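Local coordinates for protein putative xanthine dehydrogenase YAGS fad-binding subunit (Escherichia coli, PDB 5G5G) that probably forms the molybdenum-cofactor subunit of a periplasmic aldehyde oxidase, binding a pterin cytosine dinucleotide and a dioxothiomolybdenum centre where aldehydes would be oxidised, at residues L368-G373 / A705-T710; T710-R715 / D722-K727. All blocks are in the same frame, centred on the assembly; numbering follows the deposited sequence.

Interaction 1 of 2, residues L368-G373 / A705-T710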
loop_
_atom_site.group_PDB
_atom_site.type_symbol
_atom_site.label_atom_id
_atom_site.label_comp_id
_atom_site.label_asym_id
_atom_site.label_seq_id
_atom_site.Cartn_x
_atom_site.Cartn_y
_atom_site.Cartn_z
ATOM N N LEU C 368 2.035 15.025 29.032
ATOM C CA LEU C 368 2.728 15.827 30.009
ATOM C C LEU C 368 2.299 17.287 29.954
ATOM O O LEU C 368 2.078 17.892 30.981
ATOM C CB LEU C 368 4.241 15.667 29.869
ATOM C CG LEU C 368 5.093 16.368 30.925
ATOM C CD1 LEU C 368 4.807 15.952 32.371
ATOM C CD2 LEU C 368 6.560 16.147 30.576
ATOM N N ALA C 369 2.121 17.828 28.744
ATOM C CA ALA C 369 1.684 19.215 28.573
ATOM C C ALA C 369 0.288 19.413 29.220
ATOM O O ALA C 369 0.046 20.383 29.933
ATOM C CB ALA C 369 1.665 19.590 27.091
ATOM N N GLU C 370 -0.584 18.445 29.015
ATOM C CA GLU C 370 -1.927 18.484 29.561
ATOM C C GLU C 370 -1.873 18.484 31.077
ATOM O O GLU C 370 -2.510 19.280 31.723
ATOM C CB GLU C 370 -2.735 17.277 29.044
ATOM C CG GLU C 370 -4.111 17.168 29.659
ATOM C CD GLU C 370 -4.925 16.034 29.099
ATOM O OE1 GLU C 370 -4.359 14.966 28.837
ATOM O OE2 GLU C 370 -6.151 16.226 28.924
ATOM N N LYS C 371 -1.056 17.612 31.645
ATOM C CA LYS C 371 -0.901 17.529 33.086
ATOM C C LYS C 371 -0.338 18.812 33.683
ATOM O O LYS C 371 -0.796 19.249 34.757
ATOM C CB LYS C 371 -0.006 16.348 33.441
ATOM C CG LYS C 371 -0.192 15.750 34.810
ATOM C CD LYS C 371 0.074 14.255 34.624
ATOM C CE LYS C 371 0.365 13.599 35.923
ATOM N NZ LYS C 371 0.551 12.141 35.635
ATOM N N ALA C 372 0.616 19.428 32.985
ATOM C CA ALA C 372 1.213 20.695 33.395
ATOM C C ALA C 372 0.305 21.894 33.179
ATOM O O ALA C 372 0.614 23.003 33.694
ATOM C CB ALA C 372 2.505 20.913 32.661
ATOM N N GLY C 373 -0.792 21.736 32.450
ATOM C CA GLY C 373 -1.653 22.901 32.138
ATOM C C GLY C 373 -1.068 23.857 31.081
ATOM O O GLY C 373 -1.291 25.069 31.139
ATOM N N ALA C 705 -5.125 14.318 18.128
ATOM C CA ALA C 705 -6.395 14.874 17.621
ATOM C C ALA C 705 -7.570 14.009 18.004
ATOM O O ALA C 705 -8.622 14.518 18.348
ATOM C CB ALA C 705 -6.341 15.080 16.085
ATOM N N VAL C 706 -7.420 12.680 17.909
ATOM C CA VAL C 706 -8.459 11.767 18.411
ATOM C C VAL C 706 -8.728 11.946 19.907
ATOM O O VAL C 706 -9.891 11.971 20.334
ATOM C CB VAL C 706 -8.125 10.292 18.093
ATOM C CG1 VAL C 706 -9.065 9.346 18.819
ATOM C CG2 VAL C 706 -8.132 10.026 16.563
ATOM N N TYR C 707 -7.649 12.103 20.688
ATOM C CA TYR C 707 -7.824 12.417 22.098
ATOM C C TYR C 707 -8.606 13.726 22.277
ATOM O O TYR C 707 -9.550 13.807 23.090
ATOM C CB TYR C 707 -6.504 12.509 22.846
ATOM C CG TYR C 707 -6.717 12.968 24.275
ATOM C CD1 TYR C 707 -7.342 12.137 25.200
ATOM C CD2 TYR C 707 -6.323 14.233 24.704
ATOM C CE1 TYR C 707 -7.583 12.545 26.510
ATOM C CE2 TYR C 707 -6.564 14.627 26.013
ATOM C CZ TYR C 707 -7.191 13.785 26.897
ATOM O OH TYR C 707 -7.421 14.168 28.175
ATOM N N ASN C 708 -8.182 14.767 21.569
ATOM C CA ASN C 708 -8.873 16.039 21.683
ATOM C C ASN C 708 -10.356 15.887 21.254
ATOM O O ASN C 708 -11.264 16.504 21.826
ATOM C CB ASN C 708 -8.170 17.101 20.853
ATOM C CG ASN C 708 -8.840 18.462 20.955
ATOM O OD1 ASN C 708 -9.493 18.918 20.017
ATOM N ND2 ASN C 708 -8.735 19.093 22.122
ATOM N N ALA C 709 -10.629 15.041 20.267
ATOM C CA ALA C 709 -12.047 14.848 19.862
ATOM C C ALA C 709 -12.919 14.117 20.837
ATOM O O ALA C 709 -14.124 14.410 20.914
ATOM C CB ALA C 709 -12.118 14.147 18.529
ATOM N N THR C 710 -12.347 13.135 21.543
ATOM C CA THR C 710 -13.109 12.182 22.299
ATOM C C THR C 710 -12.846 12.170 23.800
ATOM O O THR C 710 -13.643 11.634 24.540
ATOM C CB THR C 710 -12.821 10.751 21.832
ATOM O OG1 THR C 710 -11.422 10.434 21.970
ATOM C CG2 THR C 710 -13.193 10.568 20.351
#
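Glu370 and Tyr707 come from opposite directions, out of facing helices, and are joined by one short hydrogen bond, in which Tyr707 OH donates to Glu370 OE2 over 2.5 Å. The acceptor uses its syn lone pair, on the side of OE1, and OE1 itself lies 3.2 Å from the same Tyr707 OH. OE2 approaches the edge of the phenol in the plane of the ring, while the carboxylate is turned 78° against that ring, so the two flat groups do not stack. Both side chains set out with CG opposite the backbone N (chi1 175° in each), and Glu370 stays extended beyond CG. That reach is needed because the closest CA atoms, of Glu370 and Asn708, are 10.8 Å apart. Glu370 OE1 has a salt bridge to Arg713; with the phenol on OE2, this would probably favour the ionised carboxylate. Next to Tyr707, Val706 O takes two donors from Thr710, about a turn further along: OG1 at 2.7 Å and the backbone N, from opposite faces of its plane. The arrangement is a polar surface bridge between helix 354-372, which closes in a Schellman motif at Gly373, and the last turn of helix 698-710.

Interaction 2 of 2, residues T710-R715 / D722-K727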
loop_
_atom_site.group_PDB
_atom_site.type_symbol
_atom_site.label_atom_id
_atom_site.label_comp_id
_atom_site.label_asym_id
_atom_site.label_seq_id
_atom_site.Cartn_x
_atom_site.Cartn_y
_atom_site.Cartn_z
ATOM N N THR C 710 -12.347 13.135 21.543
ATOM C CA THR C 710 -13.109 12.182 22.299
ATOM C C THR C 710 -12.846 12.170 23.800
ATOM O O THR C 710 -13.643 11.634 24.540
ATOM C CB THR C 710 -12.821 10.751 21.832
ATOM O OG1 THR C 710 -11.422 10.434 21.970
ATOM C CG2 THR C 710 -13.193 10.568 20.351
ATOM N N GLY C 711 -11.695 12.657 24.224
ATOM C CA GLY C 711 -11.195 12.437 25.559
ATOM C C GLY C 711 -10.600 11.064 25.849
ATOM O O GLY C 711 -10.408 10.744 27.021
ATOM N N ILE C 712 -10.372 10.247 24.830
ATOM C CA ILE C 712 -9.874 8.879 24.994
ATOM C C ILE C 712 -8.430 8.778 24.501
ATOM O O ILE C 712 -8.131 9.016 23.286
ATOM C CB ILE C 712 -10.756 7.857 24.223
ATOM C CG1 ILE C 712 -12.236 8.046 24.534
ATOM C CG2 ILE C 712 -10.239 6.412 24.446
ATOM C CD1 ILE C 712 -13.155 7.352 23.517
ATOM N N ARG C 713 -7.506 8.437 25.418
ATOM C CA ARG C 713 -6.125 8.151 25.030
ATOM C C ARG C 713 -5.992 6.713 24.602
ATOM O O ARG C 713 -6.462 5.811 25.302
ATOM C CB ARG C 713 -5.173 8.358 26.183
ATOM C CG ARG C 713 -5.047 9.775 26.631
ATOM C CD ARG C 713 -4.135 10.554 25.715
ATOM N NE ARG C 713 -3.955 11.883 26.286
ATOM C CZ ARG C 713 -3.382 12.900 25.647
ATOM N NH1 ARG C 713 -2.954 12.783 24.407
ATOM N NH2 ARG C 713 -3.269 14.058 26.270
ATOM N N VAL C 714 -5.435 6.480 23.429
ATOM C CA VAL C 714 -5.179 5.127 22.989
ATOM C C VAL C 714 -3.672 5.040 22.724
ATOM O O VAL C 714 -3.117 5.778 21.882
ATOM C CB VAL C 714 -5.954 4.807 21.696
ATOM C CG1 VAL C 714 -5.624 3.398 21.198
ATOM C CG2 VAL C 714 -7.444 5.015 21.932
ATOM N N ARG C 715 -3.018 4.115 23.415
ATOM C CA ARG C 715 -1.550 4.057 23.357
ATOM C C ARG C 715 -1.013 2.850 22.596
ATOM O O ARG C 715 0.190 2.675 22.495
ATOM C CB ARG C 715 -1.000 4.104 24.789
ATOM C CG ARG C 715 -1.487 5.280 25.604
ATOM C CD ARG C 715 -0.750 5.378 26.919
ATOM N NE ARG C 715 -1.223 6.524 27.658
ATOM C CZ ARG C 715 -2.330 6.551 28.394
ATOM N NH1 ARG C 715 -3.062 5.451 28.577
ATOM N NH2 ARG C 715 -2.662 7.668 29.021
ATOM N N ASP C 722 -12.792 0.043 17.655
ATOM C CA ASP C 722 -12.971 -0.875 18.774
ATOM C C ASP C 722 -12.169 -0.463 20.007
ATOM O O ASP C 722 -12.511 -0.898 21.102
ATOM C CB ASP C 722 -12.670 -2.303 18.375
ATOM C CG ASP C 722 -11.356 -2.445 17.668
ATOM O OD1 ASP C 722 -10.990 -1.637 16.775
ATOM O OD2 ASP C 722 -10.665 -3.423 17.998
ATOM N N LYS C 723 -11.191 0.424 19.858
ATOM C CA LYS C 723 -10.447 0.956 20.993
ATOM C C LYS C 723 -11.102 2.204 21.602
ATOM O O LYS C 723 -10.686 2.712 22.675
ATOM C CB LYS C 723 -9.022 1.248 20.533
ATOM C CG LYS C 723 -8.306 -0.014 20.133
ATOM C CD LYS C 723 -6.893 0.223 19.622
ATOM C CE LYS C 723 -6.337 -1.129 19.201
ATOM N NZ LYS C 723 -4.999 -1.130 18.614
ATOM N N LEU C 724 -12.145 2.701 20.941
ATOM C CA LEU C 724 -12.850 3.916 21.362
ATOM C C LEU C 724 -14.272 3.676 21.798
ATOM O O LEU C 724 -14.798 4.397 22.685
ATOM C CB LEU C 724 -12.903 4.897 20.174
ATOM C CG LEU C 724 -11.604 5.333 19.506
ATOM C CD1 LEU C 724 -11.841 6.300 18.335
ATOM C CD2 LEU C 724 -10.711 6.019 20.521
ATOM N N LEU C 725 -14.905 2.665 21.203
ATOM C CA LEU C 725 -16.374 2.546 21.206
ATOM C C LEU C 725 -17.028 2.645 22.604
ATOM O O LEU C 725 -17.998 3.376 22.817
ATOM C CB LEU C 725 -16.736 1.208 20.536
ATOM C CG LEU C 725 -18.132 0.999 19.987
ATOM C CD1 LEU C 725 -18.472 2.041 18.943
ATOM C CD2 LEU C 725 -18.164 -0.385 19.353
ATOM N N ASP C 726 -16.505 1.907 23.562
ATOM C CA ASP C 726 -17.131 1.897 24.889
ATOM C C ASP C 726 -16.884 3.152 25.756
ATOM O O ASP C 726 -17.365 3.179 26.885
ATOM C CB ASP C 726 -16.824 0.597 25.658
ATOM C CG ASP C 726 -15.380 0.503 26.143
ATOM O OD1 ASP C 726 -14.610 1.464 25.968
ATOM O OD2 ASP C 726 -15.010 -0.571 26.686
ATOM N N LYS C 727 -16.170 4.162 25.257
ATOM C CA LYS C 727 -16.083 5.486 25.944
ATOM C C LYS C 727 -16.620 6.697 25.143
ATOM O O LYS C 727 -16.412 7.842 25.555
ATOM C CB LYS C 727 -14.652 5.720 26.460
ATOM C CG LYS C 727 -14.265 4.726 27.574
ATOM C CD LYS C 727 -12.865 4.880 28.186
ATOM C CE LYS C 727 -11.734 4.510 27.213
ATOM N NZ LYS C 727 -11.449 3.049 27.040
#
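Ile712 and Val714 turn their branches onto Leu724, and that is where this contact is tight. Leu724 CD2 sits 3.7 Å from Val714 CG2 and 4.0 Å from Ile712 CG2, a buried apolar cluster backed by Val706 and Val595. Ile712 puts CG2 opposite its backbone N, while its other branch runs through CG1 to CD1, which packs 3.5 Å from Leu724 O and also against CB of Lys727. Towards solvent the grip slackens. Lys727, bent at its third and fourth torsions, touches Ile712 CG2 through CE at 3.7 Å, and its NZ makes a long salt bridge to Asp726 OD1. Lys723 lays CD beside Val714 CG1 at 3.8 Å, then carries NZ off to Asp716 and Pro718 O. The Ile712 backbone is steadied by an ST turn, its N donating to Thr710 OG1 (3.1 Å, 153°). With an alanine here both branches are gone, which would probably open a gap beside Leu724 CD2 and let the Lys727 chain swing. Apolar branches and lysine methylenes thus hold the two loops together without a polar bond between them, while the ammonium of Lys723 pairs outside both segments and that of Lys727 leans towards its own neighbour.

How the interactions relate
Thr710 belongs to both contacts: it ends helix 698-710 in interaction 1 and opens the loop of interaction 2, whose centre lies about 13 Å from that of the first. Arg713 couples them from the loop face turned from 722-727: its NH2 is 2.9 Å from Glu370 OE1 in a salt bridge and 3.4 Å from Tyr707 CE2, making a cation-pi contact with that ring. NH1 pairs with Asp366, on the same helix as Glu370. The apolar side joins too, with Val706 CG1 4.1 Å from Leu724 CD2. The centres lie about 30 and 31 Å from the chain's centre, and none of the residues lining the dioxothiomolybdenum pocket belongs to either contact.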